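Local coordinates for ornithine aminotransferase (Plasmodium falciparum, PDB 3LG0), which catalyses the pyridoxal-phosphate-dependent transfer of the delta-amino group of ornithine to 2-oxoglutarate, yielding glutamate and its semialdehyde, at residues Leu175-Asp180 with Cys195-Glu200; Thr237-Thr242 with Glu305-Leu310; Glu332-Ser337 with Lys405-Phe410. One frame throughout, in Å; residues are numbered along the deposited sequence.

Contact 1 of 3, residues Leu175-Asp180 with Cys195-Glu200; sequences LKVPYD and CAFIVE
The edge of the Tyr179 ring, near its plane, receives both Val199 CG2 and the backbone oxygen of Glu200, while the ring of Phe197 has Val199 CB over one face, 3.6 Å above the plane and nearer the ring's margin than its centre. Val177 CG2 reaches the same phenyl ring obliquely, 4.3 Å from Phe197 CE1. Val177, Phe197 and Val199 lie on strands of the seven-stranded sheet that contains strand 139-143 in this class-III aminotransferase fold, while Tyr179 and Glu200 follow the strand ends. Strands 174-177 and 194-199 are not neighbours but flank strand 139-143, which bonds by its backbone to both, as the pairs of Val142 with Val177 and Lys139 with Cys195 indicate. Helix 215-226 covers part of the cluster, with Tyr215 meeting the Tyr179 ring at about 60° and Phe216 touching Val199. The Glu200 carboxylate turns elsewhere, OE2 accepting from Asn146 ND2 and Gly204 N. Tyr179 turns CG away from its own N (chi1 -166°), which carries the ring to the end of strand 194-199, where Tyr179 CE1 packs 3.8 Å from Val199 CG2. Beyond that carbon the hydroxyl donates to the main chain: Tyr179 OH lies 2.9 Å from Glu200 O, tilted 19° from the carbonyl plane.

Contact 2 of 3, residues Thr237-Thr242 with Glu305-Leu310; sequences TGLGRT and EALKVL
Leu310 reaches from helix 297-312 to the carbonyl of Leu239 because its CG lies opposite the backbone N (chi1 -167°), whereas Leu239 sets CG opposite its own carbonyl carbon (chi1 -54°), directing its methyls to Leu307. The two methyls of Leu310 fork around Leu239 O, with Leu310 CD2 at 3.3 Å and Leu310 CD1 at 3.4 Å from that oxygen. Leu310 CD2 also packs 4.0 Å from Leu239 CB. One helical turn earlier, Leu307 crosses Leu239 at about a right angle and offers a single methyl to both branches; Leu307 CD2 is 3.9 Å from Leu239 CD2 and 4.0 Å from Leu239 CD1. The receiving backbone is a type I' beta turn from Gly238 to Arg241, closed by Arg241 N bonding to Gly238 O at 3.3 Å. Gly240 holds the third position with phi 95°, a positive value that glycine adopts readily. Phe101 and Leu97 of helix 88-101 extend the apolar cluster on Leu239 and Leu307 respectively. Leu239 also lies about 6 Å, side chain to side chain, from Lys262, the probable cofactor-bearing lysine, placing this packing close to the active site. The segments meet by van der Waals packing, including methyls against a carbonyl oxygen, without a hydrogen bond between them; Leu239 O, in a buried residue and flanked by the two Leu310 methyls, is instead hydrogen-bonded by Asn59 ND2.

Contact 3 of 3, residues Glu332-Ser337 with Lys405-Phe410; sequences EQLKDS and KTVKFF
From Leu334, the first residue to leave helical geometry after helix 315-333, a branched side chain runs out to Val407 on helix 393-412. Both segments belong to the smaller, C-terminal part of the class-III aminotransferase fold, and the contact joins the exit of one helix to the flank of another. Leu334 CB and CG serve as the stem, and the touching is done further out. The first torsion puts CG opposite the carbonyl carbon (chi1 -63°), and the branch that follows carries CD2 toward the valine although the residue's CB does not itself aim there. At the tip, Leu334 CD2 sits 4.0 Å from Val407 CB and equally 4.0 Å from Val407 CG2, so one methyl rests against the valine CB and its CG2 branch together.

The other branch is taken by Ser337. Leu334 to Ser337 form a type I beta turn, closed by Ser337 N bonding to Leu334 O at 3.1 Å, which brings both residues to the same valine. Val407 thus points its CB at the turn and divides its methyls between them: CG2 for the leucine, CG1 for the serine. The two segments bury 110 Å² in total. Val339 also packs on Val407, continuing the apolar patch toward strand 340-346. The serine hydroxyl is polar yet lies against a methyl, and its bonding runs to other partners, Asp411 OD2 near the end of helix 393-412 and Val340 N. Its apolar neighbour is close: Ser337 OG stands 3.5 Å from Val407 CG1, and Ser337 CB 4.0 Å from that methyl.

Overall arrangement
Read from the N terminus, the three contacts follow in series, none nested in or crossing another. Contact 1 closes a short excursion of 14 residues, largely helix 182-189, between strands 174-177 and 194-199 of one seven-stranded sheet. Contact 2 spans 62 residues, tying the loop after strand 229-233 to helix 297-312. Contact 3 spans 67, bringing the exit of helix 315-333 to the closing helix 393-412 after strands 340-346 to 382-385 of the other sheet. Contacts 1 and 2 touch, Glu200 OE1 lying 4.1 Å from Thr237 CG2, although their centres are 25 Å apart. Contact 3 stands apart, its nearest atoms about 17 Å from those of contact 2.

Contact 1 of 3, residues Leu175-Asp180 with Cys195-Glu200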
loop_
_atom_site.group_PDB
_atom_site.type_symbol
_atom_site.label_atom_id
_atom_site.label_comp_id
_atom_site.label_asym_id
_atom_site.label_seq_id
_atom_site.Cartn_x
_atom_site.Cartn_y
_atom_site.Cartn_z
ATOM N N LEU A 175 8.943 16.662 -17.292
ATOM C CA LEU A 175 8.596 17.583 -18.359
ATOM C C LEU A 175 7.134 17.380 -18.688
ATOM O O LEU A 175 6.699 16.258 -18.937
ATOM C CB LEU A 175 9.449 17.319 -19.608
ATOM C CG LEU A 175 10.977 17.379 -19.477
ATOM C CD1 LEU A 175 11.632 17.078 -20.818
ATOM C CD2 LEU A 175 11.463 18.716 -18.931
ATOM N N LYS A 176 6.371 18.465 -18.696
ATOM C CA LYS A 176 4.932 18.364 -18.919
ATOM C C LYS A 176 4.521 18.833 -20.307
ATOM O O LYS A 176 4.829 19.946 -20.714
ATOM C CB LYS A 176 4.167 19.130 -17.838
ATOM C CG LYS A 176 4.238 18.475 -16.464
ATOM C CD LYS A 176 3.157 18.998 -15.525
ATOM C CE LYS A 176 3.222 18.306 -14.165
ATOM N NZ LYS A 176 2.125 18.748 -13.257
ATOM N N VAL A 177 3.833 17.964 -21.032
ATOM C CA VAL A 177 3.259 18.312 -22.315
ATOM C C VAL A 177 1.742 18.132 -22.292
ATOM O O VAL A 177 1.208 17.378 -21.481
ATOM C CB VAL A 177 3.821 17.427 -23.429
ATOM C CG1 VAL A 177 5.329 17.609 -23.542
ATOM C CG2 VAL A 177 3.448 15.963 -23.183
ATOM N N PRO A 178 1.038 18.835 -23.184
ATOM C CA PRO A 178 -0.409 18.629 -23.288
ATOM C C PRO A 178 -0.721 17.227 -23.790
ATOM O O PRO A 178 0.051 16.666 -24.565
ATOM C CB PRO A 178 -0.833 19.665 -24.339
ATOM C CG PRO A 178 0.230 20.715 -24.281
ATOM C CD PRO A 178 1.504 19.973 -23.994
ATOM N N TYR A 179 -1.848 16.681 -23.344
ATOM C CA TYR A 179 -2.349 15.403 -23.813
ATOM C C TYR A 179 -2.774 15.494 -25.276
ATOM O O TYR A 179 -3.251 16.534 -25.725
ATOM C CB TYR A 179 -3.565 14.993 -22.966
ATOM C CG TYR A 179 -3.977 13.538 -23.113
ATOM C CD1 TYR A 179 -3.162 12.512 -22.639
ATOM C CD2 TYR A 179 -5.180 13.198 -23.690
ATOM C CE1 TYR A 179 -3.532 11.187 -22.767
ATOM C CE2 TYR A 179 -5.561 11.884 -23.812
ATOM C CZ TYR A 179 -4.734 10.880 -23.354
ATOM O OH TYR A 179 -5.117 9.558 -23.475
ATOM N N ASP A 180 -2.609 14.396 -26.006
ATOM C CA ASP A 180 -3.127 14.277 -27.368
ATOM C C ASP A 180 -2.497 15.288 -28.329
ATOM O O ASP A 180 -3.115 15.679 -29.322
ATOM C CB ASP A 180 -4.643 14.439 -27.379
ATOM C CG ASP A 180 -5.293 13.779 -28.583
ATOM O OD1 ASP A 180 -4.563 13.248 -29.444
ATOM O OD2 ASP A 180 -6.540 13.775 -28.664
ATOM N N CYS A 195 14.266 9.848 -20.688
ATOM C CA CYS A 195 14.341 8.387 -20.623
ATOM C C CYS A 195 12.983 7.725 -20.891
ATOM O O CYS A 195 12.911 6.581 -21.362
ATOM C CB CYS A 195 14.892 7.938 -19.261
ATOM S SG CYS A 195 13.874 8.509 -17.850
ATOM N N ALA A 196 11.903 8.443 -20.586
ATOM C CA ALA A 196 10.571 7.860 -20.716
ATOM C C ALA A 196 9.454 8.876 -20.892
ATOM O O ALA A 196 9.557 10.029 -20.477
ATOM C CB ALA A 196 10.265 6.937 -19.521
ATOM N N PHE A 197 8.376 8.404 -21.497
ATOM C CA PHE A 197 7.117 9.122 -21.567
ATOM C C PHE A 197 6.065 8.246 -20.876
ATOM O O PHE A 197 5.762 7.138 -21.337
ATOM C CB PHE A 197 6.731 9.356 -23.028
ATOM C CG PHE A 197 5.401 10.033 -23.216
ATOM C CD1 PHE A 197 5.055 11.136 -22.458
ATOM C CD2 PHE A 197 4.512 9.580 -24.175
ATOM C CE1 PHE A 197 3.832 11.765 -22.639
ATOM C CE2 PHE A 197 3.288 10.205 -24.362
ATOM C CZ PHE A 197 2.951 11.303 -23.593
ATOM N N ILE A 198 5.524 8.736 -19.764
ATOM C CA ILE A 198 4.506 7.980 -19.023
ATOM C C ILE A 198 3.135 8.616 -19.236
ATOM O O ILE A 198 2.945 9.806 -18.997
ATOM C CB ILE A 198 4.856 7.863 -17.534
ATOM C CG1 ILE A 198 6.276 7.304 -17.388
ATOM C CG2 ILE A 198 3.845 6.975 -16.832
ATOM C CD1 ILE A 198 6.821 7.244 -15.985
ATOM N N VAL A 199 2.203 7.819 -19.730
ATOM C CA VAL A 199 0.945 8.353 -20.225
ATOM C C VAL A 199 -0.194 7.344 -20.059
ATOM O O VAL A 199 0.025 6.131 -20.113
ATOM C CB VAL A 199 1.075 8.727 -21.716
ATOM C CG1 VAL A 199 1.245 7.481 -22.530
ATOM C CG2 VAL A 199 -0.131 9.520 -22.198
ATOM N N GLU A 200 -1.407 7.870 -19.873
ATOM C CA GLU A 200 -2.627 7.086 -19.718
ATOM C C GLU A 200 -3.361 6.951 -21.053
ATOM O O GLU A 200 -3.512 7.936 -21.763
ATOM C CB GLU A 200 -3.562 7.803 -18.748
ATOM C CG GLU A 200 -3.440 7.436 -17.280
ATOM C CD GLU A 200 -4.727 7.757 -16.514
ATOM O OE1 GLU A 200 -5.565 6.833 -16.264
ATOM O OE2 GLU A 200 -4.911 8.958 -16.205
#

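Contact 2 of 3, residues Thr237-Thr242 with Glu305-Leu310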
loop_
_atom_site.group_PDB
_atom_site.type_symbol
_atom_site.label_atom_id
_atom_site.label_comp_id
_atom_site.label_asym_id
_atom_site.label_seq_id
_atom_site.Cartn_x
_atom_site.Cartn_y
_atom_site.Cartn_z
ATOM N N THR A 237 -7.420 2.155 -16.784
ATOM C CA THR A 237 -7.980 1.881 -18.099
ATOM C C THR A 237 -7.941 0.411 -18.497
ATOM O O THR A 237 -8.668 -0.013 -19.405
ATOM C CB THR A 237 -7.256 2.659 -19.187
ATOM O OG1 THR A 237 -5.897 2.200 -19.257
ATOM C CG2 THR A 237 -7.298 4.149 -18.900
ATOM N N GLY A 238 -7.099 -0.370 -17.829
ATOM C CA GLY A 238 -6.875 -1.749 -18.235
ATOM C C GLY A 238 -7.912 -2.724 -17.715
ATOM O O GLY A 238 -8.937 -2.325 -17.152
ATOM N N LEU A 239 -7.644 -4.012 -17.910
ATOM C CA LEU A 239 -8.436 -5.074 -17.308
ATOM C C LEU A 239 -9.940 -4.999 -17.610
ATOM O O LEU A 239 -10.778 -5.204 -16.725
ATOM C CB LEU A 239 -8.195 -5.116 -15.800
ATOM C CG LEU A 239 -6.722 -5.230 -15.376
ATOM C CD1 LEU A 239 -6.627 -5.444 -13.884
ATOM C CD2 LEU A 239 -5.987 -6.342 -16.100
ATOM N N GLY A 240 -10.282 -4.729 -18.865
ATOM C CA GLY A 240 -11.675 -4.749 -19.289
ATOM C C GLY A 240 -12.411 -3.414 -19.287
ATOM O O GLY A 240 -13.376 -3.251 -20.018
ATOM N N ARG A 241 -11.954 -2.462 -18.475
ATOM C CA ARG A 241 -12.670 -1.195 -18.306
ATOM C C ARG A 241 -13.103 -0.561 -19.636
ATOM O O ARG A 241 -14.233 -0.084 -19.750
ATOM C CB ARG A 241 -11.865 -0.209 -17.435
ATOM C CG ARG A 241 -12.488 1.184 -17.254
ATOM C CD ARG A 241 -13.942 1.165 -16.748
ATOM N NE ARG A 241 -14.115 0.430 -15.503
ATOM C CZ ARG A 241 -15.292 0.141 -14.951
ATOM N NH1 ARG A 241 -16.424 0.529 -15.526
ATOM N NH2 ARG A 241 -15.339 -0.551 -13.820
ATOM N N THR A 242 -12.228 -0.568 -20.642
ATOM C CA THR A 242 -12.552 0.045 -21.925
ATOM C C THR A 242 -12.865 -0.981 -23.003
ATOM O O THR A 242 -12.905 -0.649 -24.177
ATOM C CB THR A 242 -11.414 0.939 -22.440
ATOM O OG1 THR A 242 -10.321 0.116 -22.870
ATOM C CG2 THR A 242 -10.932 1.882 -21.347
ATOM N N GLU A 305 -6.598 -15.367 -9.609
ATOM C CA GLU A 305 -8.012 -15.687 -9.673
ATOM C C GLU A 305 -8.851 -14.516 -10.182
ATOM O O GLU A 305 -9.807 -14.712 -10.927
ATOM C CB GLU A 305 -8.548 -16.178 -8.328
ATOM C CG GLU A 305 -10.014 -16.583 -8.395
ATOM C CD GLU A 305 -10.254 -17.727 -9.379
ATOM O OE1 GLU A 305 -9.330 -18.543 -9.564
ATOM O OE2 GLU A 305 -11.353 -17.810 -9.969
ATOM N N ALA A 306 -8.490 -13.301 -9.789
ATOM C CA ALA A 306 -9.237 -12.127 -10.218
ATOM C C ALA A 306 -9.186 -11.952 -11.731
ATOM O O ALA A 306 -10.167 -11.544 -12.343
ATOM C CB ALA A 306 -8.721 -10.871 -9.498
ATOM N N LEU A 307 -8.041 -12.248 -12.339
ATOM C CA LEU A 307 -7.905 -12.102 -13.783
ATOM C C LEU A 307 -8.581 -13.283 -14.494
ATOM O O LEU A 307 -9.174 -13.122 -15.562
ATOM C CB LEU A 307 -6.429 -11.956 -14.198
ATOM C CG LEU A 307 -5.723 -10.633 -13.853
ATOM C CD1 LEU A 307 -4.574 -10.355 -14.802
ATOM C CD2 LEU A 307 -6.704 -9.484 -13.912
ATOM N N LYS A 308 -8.494 -14.470 -13.898
ATOM C CA LYS A 308 -9.218 -15.613 -14.426
ATOM C C LYS A 308 -10.718 -15.327 -14.494
ATOM O O LYS A 308 -11.369 -15.637 -15.486
ATOM C CB LYS A 308 -8.972 -16.868 -13.582
ATOM C CG LYS A 308 -7.694 -17.628 -13.919
ATOM C CD LYS A 308 -7.605 -18.868 -13.062
ATOM C CE LYS A 308 -6.172 -19.385 -12.917
ATOM N NZ LYS A 308 -5.511 -19.688 -14.221
ATOM N N VAL A 309 -11.266 -14.750 -13.430
ATOM C CA VAL A 309 -12.677 -14.383 -13.416
ATOM C C VAL A 309 -12.993 -13.370 -14.520
ATOM O O VAL A 309 -13.966 -13.513 -15.251
ATOM C CB VAL A 309 -13.101 -13.840 -12.031
ATOM C CG1 VAL A 309 -14.386 -13.047 -12.122
ATOM C CG2 VAL A 309 -13.246 -14.984 -11.047
ATOM N N LEU A 310 -12.166 -12.347 -14.649
ATOM C CA LEU A 310 -12.399 -11.337 -15.663
ATOM C C LEU A 310 -12.482 -11.965 -17.056
ATOM O O LEU A 310 -13.305 -11.568 -17.898
ATOM C CB LEU A 310 -11.278 -10.310 -15.629
ATOM C CG LEU A 310 -11.524 -9.033 -16.419
ATOM C CD1 LEU A 310 -12.264 -8.047 -15.532
ATOM C CD2 LEU A 310 -10.198 -8.444 -16.888
#

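Contact 3 of 3, residues Glu332-Ser337 with Lys405-Phe410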
loop_
_atom_site.group_PDB
_atom_site.type_symbol
_atom_site.label_atom_id
_atom_site.label_comp_id
_atom_site.label_asym_id
_atom_site.label_seq_id
_atom_site.Cartn_x
_atom_site.Cartn_y
_atom_site.Cartn_z
ATOM N N GLU A 332 -27.397 10.948 -27.038
ATOM C CA GLU A 332 -28.642 11.268 -27.708
ATOM C C GLU A 332 -29.693 11.835 -26.756
ATOM O O GLU A 332 -30.265 12.898 -27.020
ATOM C CB GLU A 332 -29.191 10.036 -28.442
ATOM C CG GLU A 332 -29.069 10.114 -29.954
ATOM C CD GLU A 332 -30.022 11.147 -30.557
ATOM O OE1 GLU A 332 -29.567 12.020 -31.334
ATOM O OE2 GLU A 332 -31.233 11.094 -30.244
ATOM N N GLN A 333 -29.943 11.135 -25.649
ATOM C CA GLN A 333 -31.014 11.532 -24.736
ATOM C C GLN A 333 -30.717 12.809 -23.971
ATOM O O GLN A 333 -31.606 13.366 -23.340
ATOM C CB GLN A 333 -31.355 10.401 -23.772
ATOM C CG GLN A 333 -31.848 9.144 -24.477
ATOM C CD GLN A 333 -32.498 8.165 -23.532
ATOM O OE1 GLN A 333 -32.291 6.956 -23.636
ATOM N NE2 GLN A 333 -33.293 8.681 -22.599
ATOM N N LEU A 334 -29.471 13.276 -24.038
ATOM C CA LEU A 334 -29.055 14.455 -23.289
ATOM C C LEU A 334 -28.659 15.587 -24.215
ATOM O O LEU A 334 -28.142 16.605 -23.768
ATOM C CB LEU A 334 -27.873 14.127 -22.359
ATOM C CG LEU A 334 -28.100 13.103 -21.239
ATOM C CD1 LEU A 334 -26.787 12.792 -20.544
ATOM C CD2 LEU A 334 -29.151 13.571 -20.230
ATOM N N LYS A 335 -28.897 15.403 -25.507
ATOM C CA LYS A 335 -28.451 16.372 -26.508
ATOM C C LYS A 335 -29.036 17.777 -26.314
ATOM O O LYS A 335 -28.402 18.760 -26.677
ATOM C CB LYS A 335 -28.738 15.858 -27.929
ATOM C CG LYS A 335 -30.221 15.787 -28.277
ATOM C CD LYS A 335 -30.452 15.175 -29.654
ATOM C CE LYS A 335 -31.930 15.060 -29.970
ATOM N NZ LYS A 335 -32.146 14.585 -31.360
ATOM N N ASP A 336 -30.237 17.866 -25.743
ATOM C CA ASP A 336 -30.912 19.151 -25.546
ATOM C C ASP A 336 -30.718 19.759 -24.146
ATOM O O ASP A 336 -31.199 20.853 -23.865
ATOM C CB ASP A 336 -32.404 19.012 -25.853
ATOM C CG ASP A 336 -32.668 18.606 -27.295
ATOM O OD1 ASP A 336 -32.052 19.199 -28.211
ATOM O OD2 ASP A 336 -33.494 17.695 -27.511
ATOM N N SER A 337 -30.013 19.047 -23.274
ATOM C CA SER A 337 -29.780 19.509 -21.911
ATOM C C SER A 337 -28.923 20.766 -21.877
ATOM O O SER A 337 -27.902 20.856 -22.558
ATOM C CB SER A 337 -29.101 18.406 -21.090
ATOM O OG SER A 337 -28.452 18.946 -19.949
ATOM N N LYS A 405 -33.261 11.309 -15.849
ATOM C CA LYS A 405 -34.158 11.897 -14.851
ATOM C C LYS A 405 -33.433 12.879 -13.925
ATOM O O LYS A 405 -34.003 13.900 -13.533
ATOM C CB LYS A 405 -34.816 10.777 -14.034
ATOM C CG LYS A 405 -35.679 11.244 -12.872
ATOM C CD LYS A 405 -36.178 10.041 -12.069
ATOM C CE LYS A 405 -36.937 10.476 -10.830
ATOM N NZ LYS A 405 -37.181 9.308 -9.942
ATOM N N THR A 406 -32.176 12.575 -13.588
ATOM C CA THR A 406 -31.405 13.407 -12.654
ATOM C C THR A 406 -30.934 14.688 -13.330
ATOM O O THR A 406 -31.014 15.770 -12.749
ATOM C CB THR A 406 -30.180 12.660 -12.046
ATOM O OG1 THR A 406 -30.613 11.483 -11.357
ATOM C CG2 THR A 406 -29.411 13.556 -11.051
ATOM N N VAL A 407 -30.447 14.563 -14.560
ATOM C CA VAL A 407 -30.078 15.739 -15.337
ATOM C C VAL A 407 -31.314 16.599 -15.592
ATOM O O VAL A 407 -31.264 17.819 -15.459
ATOM C CB VAL A 407 -29.437 15.362 -16.680
ATOM C CG1 VAL A 407 -29.141 16.619 -17.486
ATOM C CG2 VAL A 407 -28.156 14.562 -16.452
ATOM N N LYS A 408 -32.417 15.949 -15.950
ATOM C CA LYS A 408 -33.679 16.634 -16.220
ATOM C C LYS A 408 -34.026 17.598 -15.089
ATOM O O LYS A 408 -34.363 18.753 -15.328
ATOM C CB LYS A 408 -34.800 15.610 -16.397
ATOM C CG LYS A 408 -36.048 16.142 -17.088
ATOM C CD LYS A 408 -37.189 15.149 -16.951
ATOM C CE LYS A 408 -38.453 15.631 -17.675
ATOM N NZ LYS A 408 -39.009 16.917 -17.145
ATOM N N PHE A 409 -33.916 17.109 -13.858
ATOM C CA PHE A 409 -34.168 17.913 -12.663
ATOM C C PHE A 409 -33.397 19.229 -12.646
ATOM O O PHE A 409 -33.982 20.286 -12.408
ATOM C CB PHE A 409 -33.869 17.097 -11.396
ATOM C CG PHE A 409 -33.976 17.885 -10.118
ATOM C CD1 PHE A 409 -35.216 18.157 -9.558
ATOM C CD2 PHE A 409 -32.840 18.349 -9.479
ATOM C CE1 PHE A 409 -35.321 18.878 -8.388
ATOM C CE2 PHE A 409 -32.930 19.081 -8.307
ATOM C CZ PHE A 409 -34.175 19.344 -7.755
ATOM N N PHE A 410 -32.092 19.182 -12.895
ATOM C CA PHE A 410 -31.311 20.418 -12.938
ATOM C C PHE A 410 -31.622 21.311 -14.143
ATOM O O PHE A 410 -31.477 22.530 -14.067
ATOM C CB PHE A 410 -29.809 20.135 -12.828
ATOM C CG PHE A 410 -29.407 19.676 -11.466
ATOM C CD1 PHE A 410 -29.117 20.595 -10.476
ATOM C CD2 PHE A 410 -29.392 18.326 -11.155
ATOM C CE1 PHE A 410 -28.789 20.170 -9.209
ATOM C CE2 PHE A 410 -29.066 17.901 -9.901
ATOM C CZ PHE A 410 -28.761 18.822 -8.922
#